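Local coordinates for hemolysin-related protein (Vibrio cholerae serotype O1, PDB 6MLT) that probably helps Vibrio cholerae biofilms adhere to surfaces, as a secreted, calcium-binding matrix protein with a carbohydrate-binding, lectin-like domain, at residues Gln30-Asn41 against Asp53-Gly64; Tyr67-Ala75 against Tyr87-Arg97. All blocks are in the same frame, centred on the assembly; numbering follows the deposited sequence.

Interactions 1 and 2 are two pairings of one antiparallel sheet, joined by the pairing of strands 56-63 and 71-76 between them, in what is probably a beta-propeller, and illustrate how such a sheet is built strand by strand. They lie about 11 Å apart, centre to centre. Along the chain they come in series: Gln30-Asn41 pairs with Asp53-Gly64 first, and Tyr67-Ala75 then pairs with Tyr87-Arg97. The joining strands are probably held by backbone hydrogen bonds from Thr61 N to Tyr72 O and from Arg74 N to Val59 O. Met32 also packs on Tyr67. Calcium is bound at the Asn41/Asp53 end of interaction 1, whereas interaction 2 continues the same sheet to the short strand 93-94.

Interaction 1: Gln30-Asn41 against Asp53-Gly64; sequences QVMAAPIVVQLN and DVADIIVVTFEG. With CA (calcium ion), chain C; CA (calcium ion), chain B.
Two calcium sites close one end of an antiparallel strand pair, and Asp56 ties one of them directly to the strands. Its carboxylate chelates the calcium ion of chain C through OD1 and OD2, and Asn41 OD1 binds the same ion at 2.3 Å. Val54 O, two waters and Asp43 complete the shell. Asp56 OD2 also accepts from Leu40 N (2.9 Å), while Gly78 N donates to OD1, so backbone amides help fix the carboxylate's rotation. Asp53 grips the second calcium with both oxygens, joined by Asp42, Asn44, Asp46, the backbone O of Lys48 and a water. Bent at chi2 (-83°), Gln39 brings its amide back over the Asp53-Ala55 backbone, where NE2 donates to Asp53 O (2.9 Å) from above the carbonyl plane.

Ile36 and Val38 form hydrogen-bonded pairs with Ile58 and Asp56. Beyond them the register shifts by two, and waters bridge the gap, one linking Met32 N to Val60 O and another Ala33 O to Val60 N. Pairing resumes at Gln30 and Phe62. With chi1 at 62°, CG of Phe62 sits between its backbone N and carbonyl carbon, turning the ring toward Gln30, whose CB lies over one face, 3.5 Å from the ring centroid, a CH-pi contact. Val38 CG2 meets Ile58 CD1 at 3.6 Å, and the Leu40 and Ile58 side chains cross at about a right angle, CD1 of Leu40 meeting CG1 of Ile58.

Strand 71-76 flanks strand 56-63, with Ile73 against Ile58, whereas Pro35 and Val37 pack on Ile538 of strand 536-541 and Ile57 touches Trp17 of strand 13-19.

Interaction 2: Tyr67-Ala75 against Tyr87-Arg97; sequences YANGGYIRA and YSNGGVIADAR
Gly71 and Ala94 form an antiparallel hydrogen-bonded pair, each N donating to the other's O at 2.8 Å, and Ile73 N extends the pairing to Val92 O almost straight. Tyr72 and Ile93 make the intervening non-hydrogen-bonded pair, where Ile93 CD1 lies over one face of the tyrosine ring, 3.6 Å from its centroid and offset toward the rim, a CH-pi contact. Around it, His25 stacks on Tyr72 and Phe24 meets it edge-to-face. On the other side of the sheet Ile73 CG1 packs on Ala94 CB (3.7 Å), and the Ile73 side chain lies alongside that of Val92.

Near the Tyr67 end, Arg97 bends at chi3 (-73°) and grips Asp95 side-on, NE to OD2 and NH2 to OD1. Asp95 OD2 also accepts from Arg97 N, closing an Asx turn. One guanidinium face lies over Ala68 CA, and Arg97 CG meets the edge of the Tyr67 ring. A water ties Tyr67 O and Gly70 N to Ala96 N. At the far end the Tyr87 hydroxyl rests against Arg74 CG (3.3 Å), the ring and guanidinium planes 76° apart; Arg74 NH1 forms a salt bridge with Glu83, to which the Tyr87 hydroxyl is hydrogen-bonded, and Arg74 NE is hydrogen-bonded to Thr61 OG1.

The charged side chains lie toward the two ends, while the central strand pairing carries the CH-pi and aliphatic contacts: the Asp95 carboxylate probably offsets the charge of Arg97 locally, and Glu83 likewise that of Arg74.

Interaction 1: Gln30-Asn41 against Asp53-Gly64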
loop_
_atom_site.group_PDB
_atom_site.type_symbol
_atom_site.label_atom_id
_atom_site.label_comp_id
_atom_site.label_asym_id
_atom_site.label_seq_id
_atom_site.Cartn_x
_atom_site.Cartn_y
_atom_site.Cartn_z
ATOM N N GLN A 30 16.019 20.512 -17.554
ATOM C CA GLN A 30 15.645 20.600 -16.146
ATOM C C GLN A 30 14.502 19.632 -15.875
ATOM O O GLN A 30 13.628 19.448 -16.727
ATOM C CB GLN A 30 15.195 22.020 -15.788
ATOM C CG GLN A 30 16.143 23.135 -16.214
ATOM C CD GLN A 30 17.368 23.229 -15.323
ATOM O OE1 GLN A 30 17.258 23.244 -14.099
ATOM N NE2 GLN A 30 18.543 23.290 -15.935
ATOM N N VAL A 31 14.495 19.023 -14.690
ATOM C CA VAL A 31 13.436 18.082 -14.326
ATOM C C VAL A 31 12.981 18.377 -12.904
ATOM O O VAL A 31 13.807 18.562 -12.002
ATOM C CB VAL A 31 13.896 16.617 -14.467
ATOM C CG1 VAL A 31 12.732 15.674 -14.253
ATOM C CG2 VAL A 31 14.507 16.385 -15.844
ATOM N N MET A 32 11.658 18.434 -12.703
ATOM C CA MET A 32 11.108 18.727 -11.382
ATOM C C MET A 32 9.812 17.958 -11.133
ATOM O O MET A 32 8.965 18.405 -10.352
ATOM C CB MET A 32 10.899 20.248 -11.222
ATOM C CG MET A 32 10.707 20.709 -9.774
ATOM S SD MET A 32 11.244 22.422 -9.499
ATOM C CE MET A 32 10.305 23.293 -10.763
ATOM N N ALA A 33 9.649 16.801 -11.775
ATOM C CA ALA A 33 8.530 15.906 -11.526
ATOM C C ALA A 33 9.069 14.503 -11.300
ATOM O O ALA A 33 10.110 14.124 -11.848
ATOM C CB ALA A 33 7.524 15.905 -12.688
ATOM N N ALA A 34 8.360 13.743 -10.477
ATOM C CA ALA A 34 8.864 12.448 -10.044
ATOM C C ALA A 34 9.074 11.531 -11.249
ATOM O O ALA A 34 8.269 11.542 -12.189
ATOM C CB ALA A 34 7.898 11.801 -9.050
ATOM N N PRO A 35 10.127 10.721 -11.251
ATOM C CA PRO A 35 10.373 9.821 -12.382
ATOM C C PRO A 35 9.438 8.620 -12.350
ATOM O O PRO A 35 8.943 8.210 -11.302
ATOM C CB PRO A 35 11.827 9.391 -12.177
ATOM C CG PRO A 35 11.995 9.422 -10.683
ATOM C CD PRO A 35 11.109 10.528 -10.172
ATOM N N ILE A 36 9.227 8.057 -13.536
ATOM C CA ILE A 36 8.409 6.870 -13.757
ATOM C C ILE A 36 9.312 5.780 -14.309
ATOM O O ILE A 36 10.225 6.071 -15.085
ATOM C CB ILE A 36 7.260 7.179 -14.745
ATOM C CG1 ILE A 36 6.294 8.212 -14.152
ATOM C CG2 ILE A 36 6.544 5.923 -15.180
ATOM C CD1 ILE A 36 5.726 7.841 -12.837
ATOM N N VAL A 37 9.044 4.527 -13.935
ATOM C CA VAL A 37 9.916 3.403 -14.273
ATOM C C VAL A 37 9.082 2.294 -14.900
ATOM O O VAL A 37 8.219 1.710 -14.234
ATOM C CB VAL A 37 10.671 2.867 -13.046
ATOM C CG1 VAL A 37 11.530 1.654 -13.423
ATOM C CG2 VAL A 37 11.538 3.958 -12.440
ATOM N N VAL A 38 9.362 1.988 -16.168
ATOM C CA VAL A 38 8.667 0.950 -16.922
ATOM C C VAL A 38 9.601 0.446 -18.021
ATOM O O VAL A 38 10.561 1.121 -18.404
ATOM C CB VAL A 38 7.353 1.466 -17.553
ATOM C CG1 VAL A 38 6.277 1.681 -16.489
ATOM C CG2 VAL A 38 7.609 2.758 -18.340
ATOM N N GLN A 39 9.293 -0.741 -18.554
ATOM C CA GLN A 39 10.068 -1.327 -19.649
ATOM C C GLN A 39 9.667 -0.711 -20.991
ATOM O O GLN A 39 8.484 -0.693 -21.342
ATOM C CB GLN A 39 9.843 -2.839 -19.711
ATOM C CG GLN A 39 10.162 -3.609 -18.443
ATOM C CD GLN A 39 11.636 -3.942 -18.299
ATOM O OE1 GLN A 39 12.444 -3.675 -19.190
ATOM N NE2 GLN A 39 11.991 -4.535 -17.169
ATOM N N LEU A 40 10.653 -0.252 -21.769
ATOM C CA LEU A 40 10.357 0.406 -23.038
ATOM C C LEU A 40 11.118 -0.124 -24.245
ATOM O O LEU A 40 10.786 0.273 -25.369
ATOM C CB LEU A 40 10.623 1.913 -22.929
ATOM C CG LEU A 40 9.738 2.676 -21.938
ATOM C CD1 LEU A 40 10.214 4.120 -21.814
ATOM C CD2 LEU A 40 8.274 2.632 -22.347
ATOM N N ASN A 41 12.111 -0.996 -24.074
ATOM C CA ASN A 41 12.830 -1.510 -25.234
ATOM C C ASN A 41 13.293 -2.936 -24.974
ATOM O O ASN A 41 13.240 -3.445 -23.852
ATOM C CB ASN A 41 14.016 -0.609 -25.608
ATOM C CG ASN A 41 15.178 -0.729 -24.643
ATOM O OD1 ASN A 41 15.024 -0.558 -23.440
ATOM N ND2 ASN A 41 16.359 -1.040 -25.176
ATOM N N ASP A 53 13.935 -7.636 -19.555
ATOM C CA ASP A 53 14.699 -6.490 -20.011
ATOM C C ASP A 53 14.982 -5.557 -18.833
ATOM O O ASP A 53 14.591 -5.815 -17.689
ATOM C CB ASP A 53 13.946 -5.785 -21.136
ATOM C CG ASP A 53 13.730 -6.686 -22.329
ATOM O OD1 ASP A 53 14.735 -7.122 -22.923
ATOM O OD2 ASP A 53 12.560 -6.987 -22.641
ATOM N N VAL A 54 15.668 -4.453 -19.111
ATOM C CA VAL A 54 16.064 -3.493 -18.085
ATOM C C VAL A 54 15.066 -2.343 -18.093
ATOM O O VAL A 54 14.915 -1.652 -19.106
ATOM C CB VAL A 54 17.498 -2.987 -18.315
ATOM C CG1 VAL A 54 17.902 -1.988 -17.230
ATOM C CG2 VAL A 54 18.471 -4.149 -18.337
ATOM N N ALA A 55 14.388 -2.130 -16.965
ATOM C CA ALA A 55 13.379 -1.081 -16.884
ATOM C C ALA A 55 14.003 0.291 -17.105
ATOM O O ALA A 55 15.164 0.539 -16.769
ATOM C CB ALA A 55 12.674 -1.122 -15.530
ATOM N N ASP A 56 13.204 1.192 -17.662
ATOM C CA ASP A 56 13.655 2.493 -18.125
ATOM C C ASP A 56 12.959 3.603 -17.354
ATOM O O ASP A 56 12.036 3.363 -16.572
ATOM C CB ASP A 56 13.394 2.606 -19.619
ATOM C CG ASP A 56 14.025 1.464 -20.368
ATOM O OD1 ASP A 56 15.262 1.331 -20.260
ATOM O OD2 ASP A 56 13.293 0.675 -21.007
ATOM N N ILE A 57 13.426 4.829 -17.571
ATOM C CA ILE A 57 12.963 5.993 -16.826
ATOM C C ILE A 57 12.277 6.954 -17.792
ATOM O O ILE A 57 12.799 7.230 -18.879
ATOM C CB ILE A 57 14.125 6.683 -16.083
ATOM C CG1 ILE A 57 14.562 5.851 -14.867
ATOM C CG2 ILE A 57 13.719 8.077 -15.608
ATOM C CD1 ILE A 57 15.395 4.650 -15.168
ATOM N N ILE A 58 11.115 7.463 -17.392
ATOM C CA ILE A 58 10.398 8.499 -18.129
ATOM C C ILE A 58 10.365 9.761 -17.279
ATOM O O ILE A 58 9.954 9.721 -16.112
ATOM C CB ILE A 58 8.970 8.059 -18.488
ATOM C CG1 ILE A 58 9.003 6.882 -19.458
ATOM C CG2 ILE A 58 8.194 9.237 -19.110
ATOM C CD1 ILE A 58 7.670 6.167 -19.586
ATOM N N VAL A 59 10.768 10.882 -17.878
ATOM C CA VAL A 59 10.750 12.189 -17.236
ATOM C C VAL A 59 10.235 13.212 -18.241
ATOM O O VAL A 59 10.144 12.949 -19.443
ATOM C CB VAL A 59 12.141 12.605 -16.708
ATOM C CG1 VAL A 59 12.585 11.660 -15.611
ATOM C CG2 VAL A 59 13.159 12.624 -17.830
ATOM N N VAL A 60 9.894 14.390 -17.729
ATOM C CA VAL A 60 9.503 15.535 -18.541
ATOM C C VAL A 60 10.518 16.641 -18.277
ATOM O O VAL A 60 10.724 17.032 -17.123
ATOM C CB VAL A 60 8.075 16.003 -18.220
ATOM C CG1 VAL A 60 7.656 17.119 -19.175
ATOM C CG2 VAL A 60 7.087 14.821 -18.280
ATOM N N THR A 61 11.158 17.137 -19.337
ATOM C CA THR A 61 12.206 18.141 -19.212
ATOM C C THR A 61 11.696 19.516 -19.635
ATOM O O THR A 61 10.876 19.635 -20.553
ATOM C CB THR A 61 13.436 17.773 -20.057
ATOM O OG1 THR A 61 13.085 17.720 -21.451
ATOM C CG2 THR A 61 13.987 16.428 -19.635
ATOM N N PHE A 62 12.194 20.560 -18.964
ATOM C CA PHE A 62 11.864 21.944 -19.297
ATOM C C PHE A 62 13.129 22.795 -19.313
ATOM O O PHE A 62 14.191 22.391 -18.831
ATOM C CB PHE A 62 10.842 22.539 -18.314
ATOM C CG PHE A 62 11.323 22.613 -16.898
ATOM C CD1 PHE A 62 11.168 21.532 -16.045
ATOM C CD2 PHE A 62 11.912 23.770 -16.406
ATOM C CE1 PHE A 62 11.599 21.599 -14.728
ATOM C CE2 PHE A 62 12.349 23.838 -15.092
ATOM C CZ PHE A 62 12.187 22.753 -14.255
ATOM N N GLU A 63 12.990 23.999 -19.867
ATOM C CA GLU A 63 14.094 24.934 -20.021
ATOM C C GLU A 63 14.043 25.996 -18.934
ATOM O O GLU A 63 12.974 26.531 -18.627
ATOM C CB GLU A 63 14.047 25.618 -21.391
ATOM C CG GLU A 63 15.171 26.632 -21.604
ATOM C CD GLU A 63 14.968 27.514 -22.828
ATOM O OE1 GLU A 63 13.865 27.495 -23.416
ATOM O OE2 GLU A 63 15.921 28.237 -23.189
ATOM N N GLY A 64 15.210 26.310 -18.379
ATOM C CA GLY A 64 15.320 27.423 -17.446
ATOM C C GLY A 64 14.333 27.307 -16.305
ATOM O O GLY A 64 14.246 26.276 -15.634
HETATM CA CA CA C . 15.186 -0.920 -21.207
HETATM CA CA CA B . 13.487 -8.603 -24.440
HETATM O O HOH W 1 9.908 18.287 -14.873
HETATM O O HOH W 2 9.692 13.980 -14.720
HETATM O O HOH W 3 8.101 11.534 -14.848
HETATM O O HOH W 4 13.145 -2.375 -21.542
HETATM O O HOH W 5 12.761 -10.159 -23.001
HETATM O O HOH W 6 17.446 -0.309 -21.364
#

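Interaction 2: Tyr67-Ala75 against Tyr87-Arg97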
loop_
_atom_site.group_PDB
_atom_site.type_symbol
_atom_site.label_atom_id
_atom_site.label_comp_id
_atom_site.label_asym_id
_atom_site.label_seq_id
_atom_site.Cartn_x
_atom_site.Cartn_y
_atom_site.Cartn_z
ATOM N N TYR A 67 8.964 25.886 -15.921
ATOM C CA TYR A 67 8.351 24.601 -15.604
ATOM C C TYR A 67 6.832 24.628 -15.701
ATOM O O TYR A 67 6.214 23.556 -15.710
ATOM C CB TYR A 67 8.761 24.146 -14.198
ATOM C CG TYR A 67 8.472 25.158 -13.115
ATOM C CD1 TYR A 67 7.210 25.254 -12.541
ATOM C CD2 TYR A 67 9.459 26.028 -12.677
ATOM C CE1 TYR A 67 6.946 26.187 -11.553
ATOM C CE2 TYR A 67 9.207 26.963 -11.689
ATOM C CZ TYR A 67 7.950 27.036 -11.130
ATOM O OH TYR A 67 7.696 27.970 -10.145
ATOM N N ALA A 68 6.221 25.809 -15.765
ATOM C CA ALA A 68 4.771 25.924 -15.824
ATOM C C ALA A 68 4.229 25.950 -17.246
ATOM O O ALA A 68 3.009 25.977 -17.422
ATOM C CB ALA A 68 4.315 27.186 -15.085
ATOM N N ASN A 69 5.096 25.909 -18.259
ATOM C CA ASN A 69 4.678 26.118 -19.641
ATOM C C ASN A 69 4.893 24.888 -20.516
ATOM O O ASN A 69 4.960 25.019 -21.737
ATOM C CB ASN A 69 5.420 27.317 -20.234
ATOM C CG ASN A 69 5.339 28.545 -19.347
ATOM O OD1 ASN A 69 6.299 28.893 -18.659
ATOM N ND2 ASN A 69 4.183 29.193 -19.342
ATOM N N GLY A 70 5.012 23.709 -19.917
ATOM C CA GLY A 70 5.150 22.471 -20.655
ATOM C C GLY A 70 6.602 22.070 -20.865
ATOM O O GLY A 70 7.516 22.892 -20.850
ATOM N N GLY A 71 6.806 20.766 -21.064
ATOM C CA GLY A 71 8.123 20.215 -21.317
ATOM C C GLY A 71 8.032 18.989 -22.201
ATOM O O GLY A 71 6.941 18.551 -22.570
ATOM N N TYR A 72 9.193 18.424 -22.538
ATOM C CA TYR A 72 9.267 17.273 -23.432
ATOM C C TYR A 72 9.332 15.985 -22.628
ATOM O O TYR A 72 10.105 15.885 -21.673
ATOM C CB TYR A 72 10.481 17.362 -24.362
ATOM C CG TYR A 72 10.320 18.409 -25.436
ATOM C CD1 TYR A 72 9.491 18.186 -26.528
ATOM C CD2 TYR A 72 10.976 19.633 -25.348
ATOM C CE1 TYR A 72 9.324 19.149 -27.506
ATOM C CE2 TYR A 72 10.816 20.604 -26.330
ATOM C CZ TYR A 72 9.990 20.355 -27.401
ATOM O OH TYR A 72 9.827 21.312 -28.370
ATOM N N ILE A 73 8.533 15.000 -23.030
ATOM C CA ILE A 73 8.657 13.656 -22.479
ATOM C C ILE A 73 9.894 12.998 -23.065
ATOM O O ILE A 73 10.095 13.001 -24.286
ATOM C CB ILE A 73 7.407 12.819 -22.785
ATOM C CG1 ILE A 73 6.149 13.521 -22.275
ATOM C CG2 ILE A 73 7.531 11.432 -22.164
ATOM C CD1 ILE A 73 4.845 12.853 -22.739
ATOM N N ARG A 74 10.724 12.424 -22.198
ATOM C CA ARG A 74 11.933 11.733 -22.618
ATOM C C ARG A 74 12.010 10.377 -21.936
ATOM O O ARG A 74 11.705 10.254 -20.747
ATOM C CB ARG A 74 13.192 12.533 -22.272
ATOM C CG ARG A 74 13.267 13.923 -22.880
ATOM C CD ARG A 74 14.666 14.500 -22.658
ATOM N NE ARG A 74 14.789 15.921 -22.993
ATOM C CZ ARG A 74 15.348 16.404 -24.100
ATOM N NH1 ARG A 74 15.826 15.594 -25.035
ATOM N NH2 ARG A 74 15.423 17.716 -24.281
ATOM N N ALA A 75 12.429 9.368 -22.692
ATOM C CA ALA A 75 12.647 8.025 -22.171
ATOM C C ALA A 75 14.143 7.749 -22.101
ATOM O O ALA A 75 14.848 7.870 -23.111
ATOM C CB ALA A 75 11.958 6.977 -23.045
ATOM N N TYR A 87 12.479 10.941 -31.327
ATOM C CA TYR A 87 11.810 12.234 -31.418
ATOM C C TYR A 87 11.555 12.628 -32.872
ATOM O O TYR A 87 11.464 13.814 -33.195
ATOM C CB TYR A 87 12.615 13.329 -30.715
ATOM C CG TYR A 87 13.046 12.976 -29.311
ATOM C CD1 TYR A 87 12.133 12.954 -28.263
ATOM C CD2 TYR A 87 14.374 12.681 -29.029
ATOM C CE1 TYR A 87 12.534 12.641 -26.976
ATOM C CE2 TYR A 87 14.784 12.367 -27.745
ATOM C CZ TYR A 87 13.863 12.347 -26.724
ATOM O OH TYR A 87 14.273 12.032 -25.448
ATOM N N SER A 88 11.421 11.638 -33.757
ATOM C CA SER A 88 11.126 11.929 -35.159
ATOM C C SER A 88 9.792 12.642 -35.322
ATOM O O SER A 88 9.573 13.296 -36.348
ATOM C CB SER A 88 11.129 10.638 -35.981
ATOM O OG SER A 88 10.046 9.803 -35.613
ATOM N N ASN A 89 8.902 12.544 -34.339
ATOM C CA ASN A 89 7.644 13.277 -34.371
ATOM C C ASN A 89 7.786 14.711 -33.879
ATOM O O ASN A 89 6.779 15.416 -33.777
ATOM C CB ASN A 89 6.580 12.547 -33.541
ATOM C CG ASN A 89 6.944 12.439 -32.060
ATOM O OD1 ASN A 89 8.002 12.897 -31.619
ATOM N ND2 ASN A 89 6.050 11.833 -31.286
ATOM N N GLY A 90 9.002 15.165 -33.585
ATOM C CA GLY A 90 9.192 16.491 -33.041
ATOM C C GLY A 90 9.039 16.589 -31.538
ATOM O O GLY A 90 9.114 17.701 -30.998
ATOM N N GLY A 91 8.832 15.476 -30.847
ATOM C CA GLY A 91 8.672 15.493 -29.401
ATOM C C GLY A 91 7.229 15.698 -28.984
ATOM O O GLY A 91 6.417 16.274 -29.703
ATOM N N VAL A 92 6.909 15.212 -27.789
ATOM C CA VAL A 92 5.571 15.324 -27.220
ATOM C C VAL A 92 5.646 16.207 -25.986
ATOM O O VAL A 92 6.448 15.951 -25.078
ATOM C CB VAL A 92 4.991 13.943 -26.869
ATOM C CG1 VAL A 92 3.630 14.084 -26.184
ATOM C CG2 VAL A 92 4.873 13.090 -28.133
ATOM N N ILE A 93 4.810 17.240 -25.951
ATOM C CA ILE A 93 4.761 18.172 -24.828
ATOM C C ILE A 93 3.802 17.639 -23.771
ATOM O O ILE A 93 2.664 17.252 -24.072
ATOM C CB ILE A 93 4.339 19.578 -25.297
ATOM C CG1 ILE A 93 5.352 20.144 -26.302
ATOM C CG2 ILE A 93 4.188 20.525 -24.102
ATOM C CD1 ILE A 93 6.726 20.378 -25.722
ATOM N N ALA A 94 4.268 17.609 -22.528
ATOM C CA ALA A 94 3.435 17.319 -21.373
ATOM C C ALA A 94 3.725 18.359 -20.304
ATOM O O ALA A 94 4.762 19.027 -20.327
ATOM C CB ALA A 94 3.699 15.917 -20.820
ATOM N N ASP A 95 2.805 18.504 -19.356
ATOM C CA ASP A 95 3.095 19.391 -18.243
ATOM C C ASP A 95 4.327 18.886 -17.501
ATOM O O ASP A 95 4.511 17.680 -17.315
ATOM C CB ASP A 95 1.914 19.496 -17.291
ATOM C CG ASP A 95 2.040 20.693 -16.368
ATOM O OD1 ASP A 95 1.715 21.814 -16.811
ATOM O OD2 ASP A 95 2.508 20.521 -15.223
ATOM N N ALA A 96 5.195 19.814 -17.114
ATOM C CA ALA A 96 6.467 19.465 -16.495
ATOM C C ALA A 96 6.377 19.327 -14.982
ATOM O O ALA A 96 7.363 18.933 -14.354
ATOM C CB ALA A 96 7.529 20.512 -16.854
ATOM N N ARG A 97 5.220 19.624 -14.383
ATOM C CA ARG A 97 5.072 19.587 -12.934
ATOM C C ARG A 97 4.501 18.278 -12.412
ATOM O O ARG A 97 4.637 17.997 -11.217
ATOM C CB ARG A 97 4.168 20.737 -12.465
ATOM C CG ARG A 97 4.701 22.121 -12.811
ATOM C CD ARG A 97 3.629 23.188 -12.682
ATOM N NE ARG A 97 2.663 23.100 -13.769
ATOM C CZ ARG A 97 1.746 24.022 -14.031
ATOM N NH1 ARG A 97 1.656 25.109 -13.274
ATOM N NH2 ARG A 97 0.921 23.857 -15.053
HETATM O O HOH W 7 4.323 22.660 -17.268
HETATM O O HOH W 8 8.722 13.428 -26.709
HETATM O O HOH W 9 14.080 9.278 -25.277
#